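PDB 5JM8: aerobactin synthase IucA from Klebsiella pneumoniae subsp. pneumoniae, which catalyses an ATP-dependent step in the synthesis of the siderophore aerobactin, probably joining citrate to a hydroxamate-bearing lysine derivative as an NIS synthetase. Local coordinates for residues R475-V488 / T528-K542. Numbering follows the deposited sequence.
Sequences REQLLRYFPYYLLV and TCLNYVLENPYWNVK
In the helical C-terminal part of this NIS synthetase, helix 475-488 crosses helix 528-535 at -56° and runs roughly at right angles to strand 538-540 (105°), so that Leu479 meets Tyr532 and Arg480 meets Asn540. Leu479 packs over one face of the Tyr532 ring: its CB sits 4.1 Å from the ring centroid, almost exactly on the ring normal, a CH-pi contact that CD2 extends at the ring carbon CD1. With CG anti to the backbone N, Tyr532 carries its ring across to Leu479 and to Pro483, whose CG comes in obliquely at Tyr532 CE2, 3.8 Å away. The Tyr532 hydroxyl, in turn, accepts a weak hydrogen bond from Asn540 N, tying the helix to the strand that follows it. Toward helix 394-420, whose Phe414 meets the Phe482 ring edge-to-face, Cys529 SG makes an oblique sulfur-aromatic contact with that ring, 3.5 Å from Phe482 CD2. Further along, Leu487 and Val533 touch tip to tip, and Val488 CG2 sits at the edge of the Trp539 indole, 3.7 Å from CE3. The polar link is the hydrogen bond from Arg480 NH1 to Asn540 OD1, 2.9 Å: the oxygen lies in the guanidinium plane, but the donor stands above the amide plane, the two planes being nearly perpendicular. A bend at chi3 (-56°) turns the guanidinium to the asparagine. Val541 CG1 packs on Tyr484 CB, 3.6 Å, and the Tyr484 side chain lies about 6 Å from bound ATP. Strand 538-540 pairs antiparallel with strand 566-568, so the contact is a crossing of two helices whose second helix leads into a two-stranded antiparallel sheet, beside the ATP pocket.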
loop_
_atom_site.group_PDB
_atom_site.type_symbol
_atom_site.label_atom_id
_atom_site.label_comp_id
_atom_site.label_asym_id
_atom_site.label_seq_id
_atom_site.Cartn_x
_atom_site.Cartn_y
_atom_site.Cartn_z
ATOM N N ARG A 475 -18.086 35.843 30.395
ATOM C CA ARG A 475 -19.181 35.763 29.444
ATOM C C ARG A 475 -18.908 36.652 28.234
ATOM O O ARG A 475 -19.004 36.205 27.095
ATOM C CB ARG A 475 -20.487 36.166 30.124
ATOM C CG ARG A 475 -21.722 35.998 29.267
ATOM C CD ARG A 475 -22.976 36.304 30.073
ATOM N NE ARG A 475 -24.192 36.251 29.264
ATOM C CZ ARG A 475 -24.674 37.271 28.561
ATOM N NH1 ARG A 475 -24.046 38.440 28.552
ATOM N NH2 ARG A 475 -25.789 37.120 27.860
ATOM N N GLU A 476 -18.547 37.905 28.488
ATOM C CA GLU A 476 -18.326 38.870 27.416
ATOM C C GLU A 476 -17.184 38.452 26.485
ATOM O O GLU A 476 -17.250 38.676 25.276
ATOM C CB GLU A 476 -18.036 40.252 28.005
ATOM C CG GLU A 476 -19.113 40.768 28.955
ATOM C CD GLU A 476 -20.520 40.658 28.385
ATOM O OE1 GLU A 476 -20.692 40.834 27.158
ATOM O OE2 GLU A 476 -21.458 40.392 29.168
ATOM N N GLN A 477 -16.142 37.848 27.051
ATOM C CA GLN A 477 -15.026 37.338 26.260
ATOM C C GLN A 477 -15.498 36.257 25.299
ATOM O O GLN A 477 -15.104 36.234 24.133
ATOM C CB GLN A 477 -13.925 36.778 27.165
ATOM C CG GLN A 477 -12.968 37.825 27.708
ATOM C CD GLN A 477 -11.946 37.242 28.664
ATOM O OE1 GLN A 477 -12.300 36.573 29.636
ATOM N NE2 GLN A 477 -10.668 37.499 28.397
ATOM N N LEU A 478 -16.345 35.365 25.801
ATOM C CA LEU A 478 -16.869 34.268 25.001
ATOM C C LEU A 478 -17.674 34.787 23.816
ATOM O O LEU A 478 -17.493 34.335 22.685
ATOM C CB LEU A 478 -17.739 33.351 25.862
ATOM C CG LEU A 478 -18.463 32.235 25.108
ATOM C CD1 LEU A 478 -17.463 31.210 24.597
ATOM C CD2 LEU A 478 -19.506 31.581 25.992
ATOM N N LEU A 479 -18.566 35.735 24.083
ATOM C CA LEU A 479 -19.464 36.254 23.058
ATOM C C LEU A 479 -18.721 37.064 22.001
ATOM O O LEU A 479 -19.217 37.247 20.890
ATOM C CB LEU A 479 -20.558 37.114 23.695
ATOM C CG LEU A 479 -21.780 36.367 24.237
ATOM C CD1 LEU A 479 -21.410 35.412 25.359
ATOM C CD2 LEU A 479 -22.834 37.357 24.707
ATOM N N ARG A 480 -17.536 37.554 22.347
ATOM C CA ARG A 480 -16.717 38.293 21.393
ATOM C C ARG A 480 -15.972 37.339 20.464
ATOM O O ARG A 480 -16.071 37.442 19.242
ATOM C CB ARG A 480 -15.721 39.201 22.120
ATOM C CG ARG A 480 -14.760 39.927 21.184
ATOM C CD ARG A 480 -13.852 40.898 21.923
ATOM N NE ARG A 480 -14.604 41.882 22.696
ATOM C CZ ARG A 480 -15.339 42.858 22.168
ATOM N NH1 ARG A 480 -15.445 42.985 20.852
ATOM N NH2 ARG A 480 -15.981 43.703 22.961
ATOM N N TYR A 481 -15.237 36.401 21.055
ATOM C CA TYR A 481 -14.341 35.530 20.301
ATOM C C TYR A 481 -15.057 34.375 19.606
ATOM O O TYR A 481 -14.898 34.163 18.407
ATOM C CB TYR A 481 -13.268 34.952 21.226
ATOM C CG TYR A 481 -12.318 35.972 21.813
ATOM C CD1 TYR A 481 -11.732 36.949 21.020
ATOM C CD2 TYR A 481 -12.006 35.951 23.164
ATOM C CE1 TYR A 481 -10.860 37.879 21.560
ATOM C CE2 TYR A 481 -11.139 36.874 23.713
ATOM C CZ TYR A 481 -10.570 37.836 22.907
ATOM O OH TYR A 481 -9.706 38.754 23.455
ATOM N N PHE A 482 -15.849 33.634 20.367
ATOM C CA PHE A 482 -16.350 32.338 19.922
ATOM C C PHE A 482 -17.185 32.374 18.634
ATOM O O PHE A 482 -16.956 31.568 17.730
ATOM C CB PHE A 482 -17.164 31.701 21.045
ATOM C CG PHE A 482 -17.472 30.252 20.820
ATOM C CD1 PHE A 482 -16.581 29.274 21.223
ATOM C CD2 PHE A 482 -18.647 29.866 20.201
ATOM C CE1 PHE A 482 -16.858 27.940 21.018
ATOM C CE2 PHE A 482 -18.929 28.530 19.996
ATOM C CZ PHE A 482 -18.033 27.567 20.404
ATOM N N PRO A 483 -18.158 33.294 18.537
ATOM C CA PRO A 483 -18.916 33.329 17.281
ATOM C C PRO A 483 -18.114 33.874 16.094
ATOM O O PRO A 483 -18.465 33.586 14.951
ATOM C CB PRO A 483 -20.101 34.245 17.609
ATOM C CG PRO A 483 -19.662 35.051 18.770
ATOM C CD PRO A 483 -18.737 34.186 19.557
ATOM N N TYR A 484 -17.065 34.650 16.353
ATOM C CA TYR A 484 -16.181 35.093 15.275
ATOM C C TYR A 484 -15.474 33.902 14.648
ATOM O O TYR A 484 -15.625 33.632 13.458
ATOM C CB TYR A 484 -15.136 36.093 15.777
ATOM C CG TYR A 484 -13.967 36.267 14.825
ATOM C CD1 TYR A 484 -14.146 36.832 13.567
ATOM C CD2 TYR A 484 -12.683 35.861 15.181
ATOM C CE1 TYR A 484 -13.079 36.989 12.691
ATOM C CE2 TYR A 484 -11.613 36.017 14.311
ATOM C CZ TYR A 484 -11.818 36.579 13.073
ATOM O OH TYR A 484 -10.752 36.728 12.219
ATOM N N TYR A 485 -14.700 33.195 15.459
ATOM C CA TYR A 485 -13.903 32.081 14.969
ATOM C C TYR A 485 -14.752 30.994 14.320
ATOM O O TYR A 485 -14.385 30.463 13.274
ATOM C CB TYR A 485 -13.085 31.473 16.110
ATOM C CG TYR A 485 -11.972 32.366 16.613
ATOM C CD1 TYR A 485 -10.771 32.467 15.927
ATOM C CD2 TYR A 485 -12.120 33.103 17.778
ATOM C CE1 TYR A 485 -9.754 33.284 16.386
ATOM C CE2 TYR A 485 -11.108 33.919 18.245
ATOM C CZ TYR A 485 -9.928 34.004 17.546
ATOM O OH TYR A 485 -8.917 34.815 18.007
ATOM N N LEU A 486 -15.891 30.679 14.930
ATOM C CA LEU A 486 -16.615 29.458 14.589
ATOM C C LEU A 486 -17.710 29.642 13.537
ATOM O O LEU A 486 -18.152 28.664 12.936
ATOM C CB LEU A 486 -17.219 28.851 15.858
ATOM C CG LEU A 486 -17.887 27.477 15.726
ATOM C CD1 LEU A 486 -16.978 26.463 15.043
ATOM C CD2 LEU A 486 -18.307 26.968 17.094
ATOM N N LEU A 487 -18.142 30.880 13.306
ATOM C CA LEU A 487 -19.162 31.152 12.295
ATOM C C LEU A 487 -18.642 32.065 11.192
ATOM O O LEU A 487 -18.828 31.779 10.010
ATOM C CB LEU A 487 -20.404 31.774 12.935
ATOM C CG LEU A 487 -21.262 30.807 13.750
ATOM C CD1 LEU A 487 -22.192 31.569 14.660
ATOM C CD2 LEU A 487 -22.046 29.877 12.834
ATOM N N VAL A 488 -18.003 33.166 11.577
ATOM C CA VAL A 488 -17.459 34.100 10.598
ATOM C C VAL A 488 -16.220 33.502 9.945
ATOM O O VAL A 488 -16.184 33.304 8.731
ATOM C CB VAL A 488 -17.098 35.460 11.235
ATOM C CG1 VAL A 488 -16.487 36.401 10.200
ATOM C CG2 VAL A 488 -18.325 36.095 11.867
ATOM N N THR A 528 -26.700 30.678 26.374
ATOM C CA THR A 528 -26.089 32.001 26.265
ATOM C C THR A 528 -25.472 32.285 24.899
ATOM O O THR A 528 -25.697 33.345 24.314
ATOM C CB THR A 528 -24.988 32.179 27.331
ATOM O OG1 THR A 528 -25.544 31.969 28.636
ATOM C CG2 THR A 528 -24.375 33.573 27.253
ATOM N N CYS A 529 -24.698 31.328 24.400
ATOM C CA CYS A 529 -23.918 31.518 23.182
ATOM C C CYS A 529 -24.748 31.430 21.904
ATOM O O CYS A 529 -24.559 32.220 20.983
ATOM C CB CYS A 529 -22.796 30.485 23.126
ATOM S SG CYS A 529 -21.681 30.692 21.732
ATOM N N LEU A 530 -25.658 30.464 21.843
ATOM C CA LEU A 530 -26.480 30.268 20.654
ATOM C C LEU A 530 -27.581 31.323 20.540
ATOM O O LEU A 530 -28.016 31.651 19.434
ATOM C CB LEU A 530 -27.086 28.867 20.661
ATOM C CG LEU A 530 -26.058 27.750 20.466
ATOM C CD1 LEU A 530 -26.653 26.390 20.784
ATOM C CD2 LEU A 530 -25.514 27.771 19.045
ATOM N N ASN A 531 -28.032 31.846 21.677
ATOM C CA ASN A 531 -28.921 33.003 21.680
ATOM C C ASN A 531 -28.260 34.158 20.941
ATOM O O ASN A 531 -28.839 34.740 20.023
ATOM C CB ASN A 531 -29.267 33.443 23.107
ATOM C CG ASN A 531 -30.285 32.537 23.782
ATOM O OD1 ASN A 531 -31.077 31.865 23.123
ATOM N ND2 ASN A 531 -30.283 32.539 25.111
ATOM N N TYR A 532 -27.037 34.474 21.357
ATOM C CA TYR A 532 -26.266 35.578 20.793
ATOM C C TYR A 532 -26.109 35.432 19.284
ATOM O O TYR A 532 -26.387 36.361 18.526
ATOM C CB TYR A 532 -24.890 35.648 21.459
ATOM C CG TYR A 532 -24.036 36.823 21.030
ATOM C CD1 TYR A 532 -24.256 38.089 21.553
ATOM C CD2 TYR A 532 -22.999 36.662 20.118
ATOM C CE1 TYR A 532 -23.472 39.167 21.172
ATOM C CE2 TYR A 532 -22.213 37.733 19.733
ATOM C CZ TYR A 532 -22.454 38.981 20.264
ATOM O OH TYR A 532 -21.673 40.045 19.884
ATOM N N VAL A 533 -25.670 34.252 18.865
ATOM C CA VAL A 533 -25.488 33.939 17.453
ATOM C C VAL A 533 -26.757 34.184 16.643
ATOM O O VAL A 533 -26.721 34.827 15.599
ATOM C CB VAL A 533 -25.059 32.462 17.265
ATOM C CG1 VAL A 533 -25.149 32.046 15.795
ATOM C CG2 VAL A 533 -23.655 32.243 17.806
ATOM N N LEU A 534 -27.876 33.661 17.131
ATOM C CA LEU A 534 -29.117 33.649 16.365
ATOM C C LEU A 534 -29.915 34.949 16.429
ATOM O O LEU A 534 -30.739 35.212 15.551
ATOM C CB LEU A 534 -30.005 32.508 16.855
ATOM C CG LEU A 534 -29.526 31.097 16.523
ATOM C CD1 LEU A 534 -30.236 30.090 17.397
ATOM C CD2 LEU A 534 -29.765 30.795 15.057
ATOM N N GLU A 535 -29.676 35.755 17.461
ATOM C CA GLU A 535 -30.609 36.822 17.812
ATOM C C GLU A 535 -29.972 38.201 18.005
ATOM O O GLU A 535 -30.634 39.214 17.792
ATOM C CB GLU A 535 -31.365 36.424 19.083
ATOM C CG GLU A 535 -31.895 34.995 19.039
ATOM C CD GLU A 535 -33.322 34.871 19.519
ATOM O OE1 GLU A 535 -33.599 35.267 20.670
ATOM O OE2 GLU A 535 -34.168 34.385 18.739
ATOM N N ASN A 536 -28.710 38.253 18.417
ATOM C CA ASN A 536 -28.044 39.539 18.592
ATOM C C ASN A 536 -27.786 40.175 17.227
ATOM O O ASN A 536 -27.108 39.573 16.392
ATOM C CB ASN A 536 -26.738 39.377 19.364
ATOM C CG ASN A 536 -26.329 40.650 20.085
ATOM O OD1 ASN A 536 -26.968 41.052 21.059
ATOM N ND2 ASN A 536 -25.253 41.279 19.622
ATOM N N PRO A 537 -28.335 41.386 16.988
ATOM C CA PRO A 537 -28.227 42.005 15.658
ATOM C C PRO A 537 -26.794 42.187 15.169
ATOM O O PRO A 537 -26.538 42.033 13.974
ATOM C CB PRO A 537 -28.899 43.372 15.851
ATOM C CG PRO A 537 -29.810 43.192 16.995
ATOM C CD PRO A 537 -29.128 42.223 17.908
ATOM N N TYR A 538 -25.882 42.510 16.083
ATOM C CA TYR A 538 -24.492 42.768 15.733
ATOM C C TYR A 538 -23.547 41.844 16.493
ATOM O O TYR A 538 -23.806 41.484 17.641
ATOM C CB TYR A 538 -24.130 44.228 16.025
ATOM C CG TYR A 538 -24.827 45.249 15.145
ATOM C CD1 TYR A 538 -24.941 45.058 13.773
ATOM C CD2 TYR A 538 -25.365 46.410 15.691
ATOM C CE1 TYR A 538 -25.573 45.994 12.970
ATOM C CE2 TYR A 538 -25.998 47.349 14.896
ATOM C CZ TYR A 538 -26.099 47.136 13.536
ATOM O OH TYR A 538 -26.727 48.067 12.741
ATOM N N TRP A 539 -22.455 41.463 15.837
ATOM C CA TRP A 539 -21.375 40.730 16.487
ATOM C C TRP A 539 -20.148 41.628 16.569
ATOM O O TRP A 539 -19.584 42.017 15.547
ATOM C CB TRP A 539 -21.041 39.440 15.733
ATOM C CG TRP A 539 -22.175 38.468 15.650
ATOM C CD1 TRP A 539 -23.344 38.512 16.349
ATOM C CD2 TRP A 539 -22.248 37.306 14.817
ATOM N NE1 TRP A 539 -24.142 37.449 16.003
ATOM C CE2 TRP A 539 -23.491 36.694 15.063
ATOM C CE3 TRP A 539 -21.382 36.725 13.885
ATOM C CZ2 TRP A 539 -23.890 35.529 14.413
ATOM C CZ3 TRP A 539 -21.782 35.568 13.240
ATOM C CH2 TRP A 539 -23.024 34.983 13.507
ATOM N N ASN A 540 -19.746 41.960 17.790
ATOM C CA ASN A 540 -18.573 42.794 18.007
ATOM C C ASN A 540 -17.338 41.914 18.130
ATOM O O ASN A 540 -17.270 41.048 19.003
ATOM C CB ASN A 540 -18.752 43.657 19.255
ATOM C CG ASN A 540 -17.917 44.918 19.212
ATOM O OD1 ASN A 540 -16.699 44.865 19.040
ATOM N ND2 ASN A 540 -18.571 46.064 19.362
ATOM N N VAL A 541 -16.369 42.135 17.245
ATOM C CA VAL A 541 -15.213 41.252 17.124
ATOM C C VAL A 541 -13.930 42.060 16.894
ATOM O O VAL A 541 -13.830 43.197 17.350
ATOM C CB VAL A 541 -15.435 40.233 15.982
ATOM C CG1 VAL A 541 -16.628 39.351 16.303
ATOM C CG2 VAL A 541 -15.652 40.940 14.650
ATOM N N LYS A 542 -12.955 41.473 16.199
ATOM C CA LYS A 542 -11.650 42.103 16.002
ATOM C C LYS A 542 -11.159 41.928 14.564
ATOM O O LYS A 542 -11.075 40.806 14.058
ATOM C CB LYS A 542 -10.636 41.517 16.988
ATOM C CG LYS A 542 -9.241 42.119 16.908
ATOM C CD LYS A 542 -8.293 41.405 17.858
ATOM C CE LYS A 542 -6.850 41.822 17.636
ATOM N NZ LYS A 542 -6.648 43.270 17.890
#